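Local coordinates for malonyl CoA-acyl carrier protein transacylase (Staphylococcus aureus, PDB 3IM9) that transfers the malonyl group from malonyl-CoA to holo-acyl carrier protein, supplying malonyl-ACP for bacterial fatty acid biosynthesis, at residues V105-L110 / A230-V235; N168-I173 / Q262-T267; D276-I281 / R296-T301. All coordinates share one frame; numbering follows the deposited sequence.

In the fold
All three contacts lie within one acyl transferase domain. Interaction 1 closes the end of helix 99-106, the helix that follows Ser-97, an active-site residue by similarity. Interaction 2 lies deeper and is the nearest to that centre: the side chain of Asn-168 is about 8 Å from that of Ser-97 and about 9 Å from that of His-207. Interaction 3 is the edge pair of the parallel sheet, away from these sites. Val-235 CG1 packs on Ser-266 CB at 3.6 Å, joining interactions 1 and 2, and Thr-267 CG2 meets Phe-278 CZ at 4.1 Å, joining interactions 2 and 3. The centres of interactions 1 and 3 stand 19 Å apart.

Interaction 1. Residues V105-L110 / A230-V235; sequences VAADVL and AKFPVV
The phenyl ring of Phe-232 carries the methyl of Ala-107 over one face, displaced toward the rim; Ala-107 CB lies 4.2 Å from the ring centroid of Phe-232 and 20° off the ring normal, a CH-pi contact. The carbonyl oxygen of Ala-106 comes in obliquely at the far end of the ring, its O 3.4 Å from Phe-232 CZ. With chi1 at 43° the benzyl group sits between its own N and carbonyl carbon, a rotamer that swings the ring over the end of the helix. Alanine fits at 107, its single methyl lying among the ring, the methyl of Ala-230 and Val-234 CG2, the last at 3.9 Å from Ala-107 CB. Beyond it, Val-109 CG2 rests on Ala-230 CB at 3.6 Å.

Ala-107 is where the chain leaves the helix, and its carbonyl oxygen is taken up by the other segment: Lys-231 N donates to Ala-107 O at 2.9 Å, nearly straight at 167° and directed at a lone pair in the carbonyl plane. Asp-108, with positive phi, then turns the chain, and its carboxylate meets the lysine chain across the contact. Asp-108 OD2 forms a long salt bridge with Lys-231 NZ at 3.4 Å, while the methylenes CD and CE of the lysine lie against that oxygen. A water donates to Asp-108 O and accepts weakly from Lys-231 NZ, a loose second link between the two residues.

Trp-227 touches Val-109, and Pro-233 and Val-235 make backbone hydrogen bonds to Thr-93. Val-234 bonds through its backbone to Glu-243, pairing strand 234-235 antiparallel with strand 242-243. Phe-232 and Val-234 also rest on Thr-93, so the loop joins the end of helix 99-106 to strand 92-95, one of the two border strands of the parallel sheet.

Interaction 2. Residues N168-I173 / Q262-T267; sequences NCPGQI and QFINST
A tight beta hairpin of the smaller subdomain, built on a classic bulge and a type II turn, meets the first turn of helix 263-272 through Asn-168, Cys-169 and Pro-170 on one side and Phe-263 and Ile-264 on the other. Ile-264 carries most of it. Its CG1 stands beside the backbone N and anti to the carbonyl carbon (chi1 -67°), and the extended chain beyond lays the terminal methyl along the hairpin backbone. Ile-264 CD1 thus lies 3.5 Å from Cys-169 C and reaches Pro-170 CD at 4.3 Å. The CG1-CD1 arm of this beta-branched residue supplies the apolar surface that lies against the peptide.

Phe-263 offers its edge instead: CD1 of the ring is 3.3 Å from Asn-168 O, which lies near the ring plane. That oxygen is buried with no hydrogen-bonding partner; the ring edge, weakly positive, and Ile-264 CG1 lie against it. Over one face of the Phe-263 ring stands Thr-267 OG1, 3.4 Å above the plane toward the rim. This hydroxyl donates to Phe-263 O at 3.0 Å, while Thr-267 N reaches that carbonyl from the opposite face; Ser-266 treats Gln-262 O likewise, so two carbonyls are doubly gripped.

Gln-172 N donates to Cys-169 O at 2.9 Å. Proline fits the second turn position and glycine the third, where positive phi (86°) would press a side chain against the preceding carbonyl. Leu-290 of helix 286-294 touches Asn-168, Cys-169 and Phe-263. The hairpin belongs to a sheet whose first four strands follow the 4-1-3-2 order of the ferredoxin-like subdomain of FabD enzymes, with strand 261-262 added at the edge. This subdomain packs on the larger alpha/beta subdomain beside the cleft where Ser-97 and His-207, active-site residues by similarity, probably act.

Interaction 3. Residues D276-I281 / R296-T301; sequences DHFIEI and RDVKLT
Asp-276 and Lys-299 open the ladder of two parallel strands, Lys-299 N donating to Asp-276 O at 2.8 Å from well above the carbonyl plane. Lys-299 O accepts from Phe-278 N at 2.9 Å, Phe-278 O takes Thr-301 N in its carbonyl plane, and Thr-301 O receives Glu-280 N at 2.8 Å. Each of these four backbone acceptors is satisfied by the partner strand.

A fifth bond is made by side chains. His-277 NE2 and Thr-301 OG1 lie 2.7 Å apart with the hydroxyl in the ring plane, in a nearly straight bond in which either may be the donor. Threonine suits its place because its hydroxyl rises from the face shared with the histidine. The imidazole is sandwiched: Lys-299 CD, an apolar methylene cover, sits 3.6 Å above the centre of the His-277 ring, and Ile-279 CG1 covers the opposite face. His-277 CG stands anti to the backbone N (chi1 -174°), which carries the ring across toward strand 299-303. The other polar ends are satisfied outside the two strands: Asp-276 OD1 by Ser-10 N, apparently of the vector-derived leader, and the buried Glu-280 carboxylate by Ser-288 OG and Leu-287 N at the start of helix 286-294.

The sheet's other face is apolar. Val-298 CG2 touches the edge of the Phe-278 ring at CD1 (3.8 Å), and Leu-300 CD2 lies beside Phe-278 CB. Helix 286-294, which links the two strands in a beta-alpha-beta crossover, covers this side through Ile-291, and helix 263-272 adds Leu-270 and Ile-271; strand 11-16 flanks strand 275-281, leaving 299-303 at the sheet's border.

Interaction 1. Residues V105-L110 / A230-V235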
loop_
_atom_site.group_PDB
_atom_site.type_symbol
_atom_site.label_atom_id
_atom_site.label_comp_id
_atom_site.label_asym_id
_atom_site.label_seq_id
_atom_site.Cartn_x
_atom_site.Cartn_y
_atom_site.Cartn_z
ATOM N N VAL A 105 10.027 3.142 6.112
ATOM C CA VAL A 105 11.483 3.049 5.864
ATOM C C VAL A 105 11.953 4.403 5.325
ATOM O O VAL A 105 13.038 4.898 5.763
ATOM C CB VAL A 105 11.706 1.924 4.804
ATOM C CG1 VAL A 105 13.172 1.913 4.271
ATOM C CG2 VAL A 105 11.391 0.568 5.435
ATOM N N ALA A 106 11.219 5.043 4.413
ATOM C CA ALA A 106 11.626 6.312 3.775
ATOM C C ALA A 106 11.818 7.419 4.877
ATOM O O ALA A 106 12.789 8.234 4.805
ATOM C CB ALA A 106 10.587 6.787 2.737
ATOM N N ALA A 107 10.939 7.393 5.882
ATOM C CA ALA A 107 10.895 8.456 6.935
ATOM C C ALA A 107 11.723 8.003 8.131
ATOM O O ALA A 107 11.700 8.715 9.160
ATOM C CB ALA A 107 9.430 8.663 7.351
ATOM N N ASP A 108 12.451 6.900 8.054
ATOM C CA ASP A 108 13.306 6.428 9.146
ATOM C C ASP A 108 12.576 6.096 10.424
ATOM O O ASP A 108 13.181 5.987 11.517
ATOM C CB ASP A 108 14.392 7.514 9.418
ATOM C CG ASP A 108 15.524 7.426 8.385
ATOM O OD1 ASP A 108 15.604 6.353 7.664
ATOM O OD2 ASP A 108 16.295 8.423 8.224
ATOM N N VAL A 109 11.279 5.784 10.285
ATOM C CA VAL A 109 10.572 5.120 11.390
ATOM C C VAL A 109 11.106 3.750 11.684
ATOM O O VAL A 109 11.155 3.285 12.812
ATOM C CB VAL A 109 9.029 5.126 11.086
ATOM C CG1 VAL A 109 8.346 4.302 12.149
ATOM C CG2 VAL A 109 8.510 6.534 10.953
ATOM N N LEU A 110 11.368 2.991 10.625
ATOM C CA LEU A 110 11.859 1.654 10.717
ATOM C C LEU A 110 13.081 1.552 9.777
ATOM O O LEU A 110 13.067 2.177 8.723
ATOM C CB LEU A 110 10.855 0.609 10.196
ATOM C CG LEU A 110 9.623 0.418 11.087
ATOM C CD1 LEU A 110 8.649 -0.542 10.274
ATOM C CD2 LEU A 110 9.924 -0.215 12.485
ATOM N N ALA A 230 9.133 9.842 12.865
ATOM C CA ALA A 230 9.340 10.013 11.415
ATOM C C ALA A 230 10.112 11.332 11.187
ATOM O O ALA A 230 9.756 12.377 11.828
ATOM C CB ALA A 230 7.957 10.084 10.728
ATOM N N LYS A 231 11.011 11.336 10.208
ATOM C CA LYS A 231 11.713 12.554 9.845
ATOM C C LYS A 231 10.893 13.542 9.022
ATOM O O LYS A 231 11.219 14.750 8.946
ATOM C CB LYS A 231 13.007 12.165 9.119
ATOM C CG LYS A 231 14.149 11.654 10.016
ATOM C CD LYS A 231 15.408 11.359 9.127
ATOM C CE LYS A 231 16.704 10.956 9.877
ATOM N NZ LYS A 231 16.377 10.257 11.101
ATOM N N PHE A 232 9.759 13.107 8.446
ATOM C CA PHE A 232 8.802 13.998 7.768
ATOM C C PHE A 232 7.472 13.189 7.904
ATOM O O PHE A 232 7.552 11.962 8.144
ATOM C CB PHE A 232 9.195 14.334 6.296
ATOM C CG PHE A 232 9.686 13.132 5.510
ATOM C CD1 PHE A 232 11.059 12.810 5.477
ATOM C CD2 PHE A 232 8.783 12.267 4.815
ATOM C CE1 PHE A 232 11.543 11.715 4.789
ATOM C CE2 PHE A 232 9.293 11.130 4.134
ATOM C CZ PHE A 232 10.615 10.796 4.138
ATOM N N PRO A 233 6.320 13.885 7.799
ATOM C CA PRO A 233 5.035 13.201 8.131
ATOM C C PRO A 233 4.685 12.060 7.130
ATOM O O PRO A 233 4.814 12.190 5.922
ATOM C CB PRO A 233 3.981 14.291 8.007
ATOM C CG PRO A 233 4.790 15.702 8.213
ATOM C CD PRO A 233 6.147 15.337 7.587
ATOM N N VAL A 234 4.187 10.994 7.744
ATOM C CA VAL A 234 3.668 9.796 7.016
ATOM C C VAL A 234 2.146 10.000 7.089
ATOM O O VAL A 234 1.569 10.031 8.233
ATOM C CB VAL A 234 4.082 8.544 7.705
ATOM C CG1 VAL A 234 3.447 7.332 6.956
ATOM C CG2 VAL A 234 5.617 8.398 7.814
ATOM N N VAL A 235 1.470 10.132 5.951
ATOM C CA VAL A 235 -0.001 10.268 5.955
ATOM C C VAL A 235 -0.545 8.850 6.050
ATOM O O VAL A 235 -0.404 8.077 5.111
ATOM C CB VAL A 235 -0.510 11.002 4.759
ATOM C CG1 VAL A 235 -2.054 11.207 4.831
ATOM C CG2 VAL A 235 0.152 12.413 4.760
HETATM O O HOH W 1 13.978 8.620 12.786
#

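Interaction 2. Residues N168-I173 / Q262-T267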
loop_
_atom_site.group_PDB
_atom_site.type_symbol
_atom_site.label_atom_id
_atom_site.label_comp_id
_atom_site.label_asym_id
_atom_site.label_seq_id
_atom_site.Cartn_x
_atom_site.Cartn_y
_atom_site.Cartn_z
ATOM N N ASN A 168 -10.095 4.051 -3.041
ATOM C CA ASN A 168 -8.965 4.321 -3.965
ATOM C C ASN A 168 -9.081 5.580 -4.776
ATOM O O ASN A 168 -8.129 6.354 -4.803
ATOM C CB ASN A 168 -8.713 3.085 -4.861
ATOM C CG ASN A 168 -8.166 1.904 -4.056
ATOM O OD1 ASN A 168 -7.734 2.062 -2.914
ATOM N ND2 ASN A 168 -8.119 0.732 -4.702
ATOM N N CYS A 169 -10.171 5.747 -5.510
ATOM C CA CYS A 169 -10.394 6.988 -6.285
ATOM C C CYS A 169 -11.870 7.024 -6.597
ATOM O O CYS A 169 -12.588 6.061 -6.375
ATOM C CB CYS A 169 -9.539 7.030 -7.559
ATOM S SG CYS A 169 -9.956 5.797 -8.817
ATOM N N PRO A 170 -12.385 8.142 -7.053
ATOM C CA PRO A 170 -13.787 8.151 -7.499
ATOM C C PRO A 170 -14.029 7.059 -8.482
ATOM O O PRO A 170 -13.278 6.915 -9.509
ATOM C CB PRO A 170 -13.885 9.522 -8.208
ATOM C CG PRO A 170 -12.951 10.376 -7.434
ATOM C CD PRO A 170 -11.698 9.445 -7.274
ATOM N N GLY A 171 -15.037 6.203 -8.180
ATOM C CA GLY A 171 -15.371 5.068 -9.064
ATOM C C GLY A 171 -14.568 3.808 -8.833
ATOM O O GLY A 171 -14.655 2.911 -9.599
ATOM N N GLN A 172 -13.683 3.804 -7.796
ATOM C CA GLN A 172 -12.990 2.530 -7.533
ATOM C C GLN A 172 -12.930 2.351 -6.010
ATOM O O GLN A 172 -12.140 2.986 -5.308
ATOM C CB GLN A 172 -11.592 2.539 -8.113
ATOM C CG GLN A 172 -10.874 1.154 -7.823
ATOM C CD GLN A 172 -9.454 1.155 -8.319
ATOM O OE1 GLN A 172 -9.185 1.463 -9.542
ATOM N NE2 GLN A 172 -8.563 0.765 -7.495
ATOM N N ILE A 173 -13.790 1.449 -5.477
ATOM C CA ILE A 173 -13.888 1.150 -4.039
ATOM C C ILE A 173 -13.785 -0.349 -3.925
ATOM O O ILE A 173 -14.622 -1.048 -4.468
ATOM C CB ILE A 173 -15.241 1.642 -3.407
ATOM C CG1 ILE A 173 -15.465 3.188 -3.647
ATOM C CG2 ILE A 173 -15.254 1.295 -1.906
ATOM C CD1 ILE A 173 -14.385 4.086 -3.202
ATOM N N GLN A 262 -7.707 4.721 3.558
ATOM C CA GLN A 262 -8.276 6.014 3.145
ATOM C C GLN A 262 -7.454 6.695 2.093
ATOM O O GLN A 262 -6.872 7.769 2.335
ATOM C CB GLN A 262 -8.473 6.904 4.402
ATOM C CG GLN A 262 -9.359 6.224 5.459
ATOM C CD GLN A 262 -10.827 6.241 5.078
ATOM O OE1 GLN A 262 -11.262 6.784 4.067
ATOM N NE2 GLN A 262 -11.623 5.519 5.889
ATOM N N PHE A 263 -7.308 6.096 0.905
ATOM C CA PHE A 263 -6.401 6.708 -0.074
ATOM C C PHE A 263 -6.892 8.015 -0.642
ATOM O O PHE A 263 -6.055 8.924 -0.801
ATOM C CB PHE A 263 -6.073 5.684 -1.195
ATOM C CG PHE A 263 -4.913 6.157 -2.073
ATOM C CD1 PHE A 263 -5.198 6.739 -3.291
ATOM C CD2 PHE A 263 -3.626 6.042 -1.605
ATOM C CE1 PHE A 263 -4.142 7.253 -4.099
ATOM C CE2 PHE A 263 -2.511 6.477 -2.404
ATOM C CZ PHE A 263 -2.785 7.094 -3.666
ATOM N N ILE A 264 -8.192 8.119 -0.917
ATOM C CA ILE A 264 -8.712 9.415 -1.434
ATOM C C ILE A 264 -8.462 10.504 -0.366
ATOM O O ILE A 264 -7.894 11.558 -0.723
ATOM C CB ILE A 264 -10.207 9.321 -1.770
ATOM C CG1 ILE A 264 -10.369 8.370 -2.976
ATOM C CG2 ILE A 264 -10.785 10.695 -2.172
ATOM C CD1 ILE A 264 -11.872 8.100 -3.222
ATOM N N ASN A 265 -8.834 10.267 0.909
ATOM C CA ASN A 265 -8.747 11.381 1.869
ATOM C C ASN A 265 -7.300 11.720 2.133
ATOM O O ASN A 265 -6.982 12.883 2.432
ATOM C CB ASN A 265 -9.450 11.004 3.144
ATOM C CG ASN A 265 -10.958 11.002 3.034
ATOM O OD1 ASN A 265 -11.614 10.410 3.903
ATOM N ND2 ASN A 265 -11.492 11.572 2.009
ATOM N N SER A 266 -6.415 10.711 2.100
ATOM C CA SER A 266 -4.969 10.970 2.306
ATOM C C SER A 266 -4.420 11.797 1.138
ATOM O O SER A 266 -3.572 12.727 1.404
ATOM C CB SER A 266 -4.220 9.662 2.338
ATOM O OG SER A 266 -4.592 8.859 3.442
ATOM N N THR A 267 -4.780 11.490 -0.119
ATOM C CA THR A 267 -4.368 12.272 -1.246
ATOM C C THR A 267 -4.865 13.725 -1.087
ATOM O O THR A 267 -4.063 14.702 -1.302
ATOM C CB THR A 267 -4.883 11.683 -2.569
ATOM O OG1 THR A 267 -4.307 10.365 -2.709
ATOM C CG2 THR A 267 -4.386 12.501 -3.775
#

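Interaction 3. Residues D276-I281 / R296-T301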
loop_
_atom_site.group_PDB
_atom_site.type_symbol
_atom_site.label_atom_id
_atom_site.label_comp_id
_atom_site.label_asym_id
_atom_site.label_seq_id
_atom_site.Cartn_x
_atom_site.Cartn_y
_atom_site.Cartn_z
ATOM N N ASP A 276 1.899 19.403 -4.635
ATOM C CA ASP A 276 1.502 19.453 -6.040
ATOM C C ASP A 276 2.346 18.547 -6.944
ATOM O O ASP A 276 2.285 18.634 -8.138
ATOM C CB ASP A 276 1.471 20.894 -6.591
ATOM C CG ASP A 276 2.756 21.558 -6.451
ATOM O OD1 ASP A 276 2.794 22.793 -6.696
ATOM O OD2 ASP A 276 3.752 20.935 -6.076
ATOM N N HIS A 277 3.129 17.704 -6.301
ATOM C CA HIS A 277 3.948 16.756 -7.078
ATOM C C HIS A 277 4.034 15.474 -6.208
ATOM O O HIS A 277 4.424 15.486 -5.053
ATOM C CB HIS A 277 5.372 17.334 -7.251
ATOM C CG HIS A 277 6.262 16.503 -8.172
ATOM N ND1 HIS A 277 7.629 16.717 -8.310
ATOM C CD2 HIS A 277 5.966 15.463 -9.012
ATOM C CE1 HIS A 277 8.120 15.846 -9.181
ATOM N NE2 HIS A 277 7.137 15.069 -9.612
ATOM N N PHE A 278 3.553 14.382 -6.812
ATOM C CA PHE A 278 3.647 13.082 -6.162
ATOM C C PHE A 278 4.613 12.245 -7.011
ATOM O O PHE A 278 4.425 12.103 -8.222
ATOM C CB PHE A 278 2.256 12.402 -6.192
ATOM C CG PHE A 278 1.238 13.073 -5.284
ATOM C CD1 PHE A 278 0.418 14.125 -5.807
ATOM C CD2 PHE A 278 1.120 12.657 -3.991
ATOM C CE1 PHE A 278 -0.529 14.748 -4.957
ATOM C CE2 PHE A 278 0.150 13.249 -3.112
ATOM C CZ PHE A 278 -0.652 14.299 -3.635
ATOM N N ILE A 279 5.508 11.584 -6.338
ATOM C CA ILE A 279 6.518 10.712 -6.970
ATOM C C ILE A 279 6.232 9.321 -6.419
ATOM O O ILE A 279 6.488 9.003 -5.261
ATOM C CB ILE A 279 7.884 11.125 -6.584
ATOM C CG1 ILE A 279 8.120 12.591 -7.078
ATOM C CG2 ILE A 279 8.969 10.181 -7.300
ATOM C CD1 ILE A 279 9.601 13.132 -6.682
ATOM N N GLU A 280 5.755 8.467 -7.358
ATOM C CA GLU A 280 5.524 7.011 -7.052
ATOM C C GLU A 280 6.795 6.218 -7.275
ATOM O O GLU A 280 7.508 6.403 -8.288
ATOM C CB GLU A 280 4.381 6.565 -7.922
ATOM C CG GLU A 280 3.937 5.084 -7.545
ATOM C CD GLU A 280 2.721 4.662 -8.311
ATOM O OE1 GLU A 280 2.239 5.336 -9.248
ATOM O OE2 GLU A 280 2.190 3.592 -7.884
ATOM N N ILE A 281 7.146 5.371 -6.316
ATOM C CA ILE A 281 8.441 4.665 -6.373
ATOM C C ILE A 281 8.135 3.167 -6.103
ATOM O O ILE A 281 7.728 2.768 -4.985
ATOM C CB ILE A 281 9.419 5.209 -5.279
ATOM C CG1 ILE A 281 9.616 6.706 -5.592
ATOM C CG2 ILE A 281 10.741 4.385 -5.274
ATOM C CD1 ILE A 281 10.464 7.393 -4.425
ATOM N N ARG A 296 -6.688 16.229 -11.222
ATOM C CA ARG A 296 -6.021 16.200 -12.516
ATOM C C ARG A 296 -4.973 17.269 -12.728
ATOM O O ARG A 296 -4.341 17.253 -13.773
ATOM C CB ARG A 296 -7.044 16.243 -13.684
ATOM C CG ARG A 296 -7.905 17.477 -13.666
ATOM C CD ARG A 296 -8.753 17.662 -14.958
ATOM N NE ARG A 296 -9.892 16.723 -15.068
ATOM C CZ ARG A 296 -11.000 16.946 -15.786
ATOM N NH1 ARG A 296 -11.157 18.082 -16.453
ATOM N NH2 ARG A 296 -11.961 16.031 -15.844
ATOM N N ASP A 297 -4.733 18.123 -11.740
ATOM C CA ASP A 297 -3.820 19.234 -11.883
ATOM C C ASP A 297 -2.472 19.002 -11.238
ATOM O O ASP A 297 -1.532 19.735 -11.523
ATOM C CB ASP A 297 -4.378 20.510 -11.236
ATOM C CG ASP A 297 -5.624 21.047 -11.935
ATOM O OD1 ASP A 297 -5.747 20.857 -13.161
ATOM O OD2 ASP A 297 -6.454 21.651 -11.235
ATOM N N VAL A 298 -2.357 18.078 -10.290
ATOM C CA VAL A 298 -1.068 17.871 -9.671
ATOM C C VAL A 298 -0.078 17.103 -10.595
ATOM O O VAL A 298 -0.464 16.307 -11.443
ATOM C CB VAL A 298 -1.175 17.106 -8.309
ATOM C CG1 VAL A 298 -1.983 17.961 -7.300
ATOM C CG2 VAL A 298 -1.772 15.641 -8.449
ATOM N N LYS A 299 1.209 17.306 -10.386
ATOM C CA LYS A 299 2.202 16.631 -11.222
ATOM C C LYS A 299 2.487 15.202 -10.707
ATOM O O LYS A 299 2.538 15.022 -9.501
ATOM C CB LYS A 299 3.524 17.390 -11.178
ATOM C CG LYS A 299 4.693 16.758 -11.964
ATOM C CD LYS A 299 5.888 17.716 -11.908
ATOM C CE LYS A 299 7.098 17.191 -12.686
ATOM N NZ LYS A 299 6.764 16.843 -14.113
ATOM N N LEU A 300 2.639 14.246 -11.635
ATOM C CA LEU A 300 2.871 12.854 -11.256
ATOM C C LEU A 300 4.133 12.362 -11.900
ATOM O O LEU A 300 4.313 12.542 -13.112
ATOM C CB LEU A 300 1.655 11.995 -11.720
ATOM C CG LEU A 300 0.322 12.398 -11.044
ATOM C CD1 LEU A 300 -0.913 11.784 -11.767
ATOM C CD2 LEU A 300 0.346 12.200 -9.516
ATOM N N THR A 301 5.055 11.837 -11.107
ATOM C CA THR A 301 6.240 11.187 -11.591
ATOM C C THR A 301 6.253 9.740 -11.139
ATOM O O THR A 301 5.917 9.477 -9.981
ATOM C CB THR A 301 7.492 11.901 -11.029
ATOM O OG1 THR A 301 7.494 13.260 -11.568
ATOM C CG2 THR A 301 8.782 11.146 -11.450
#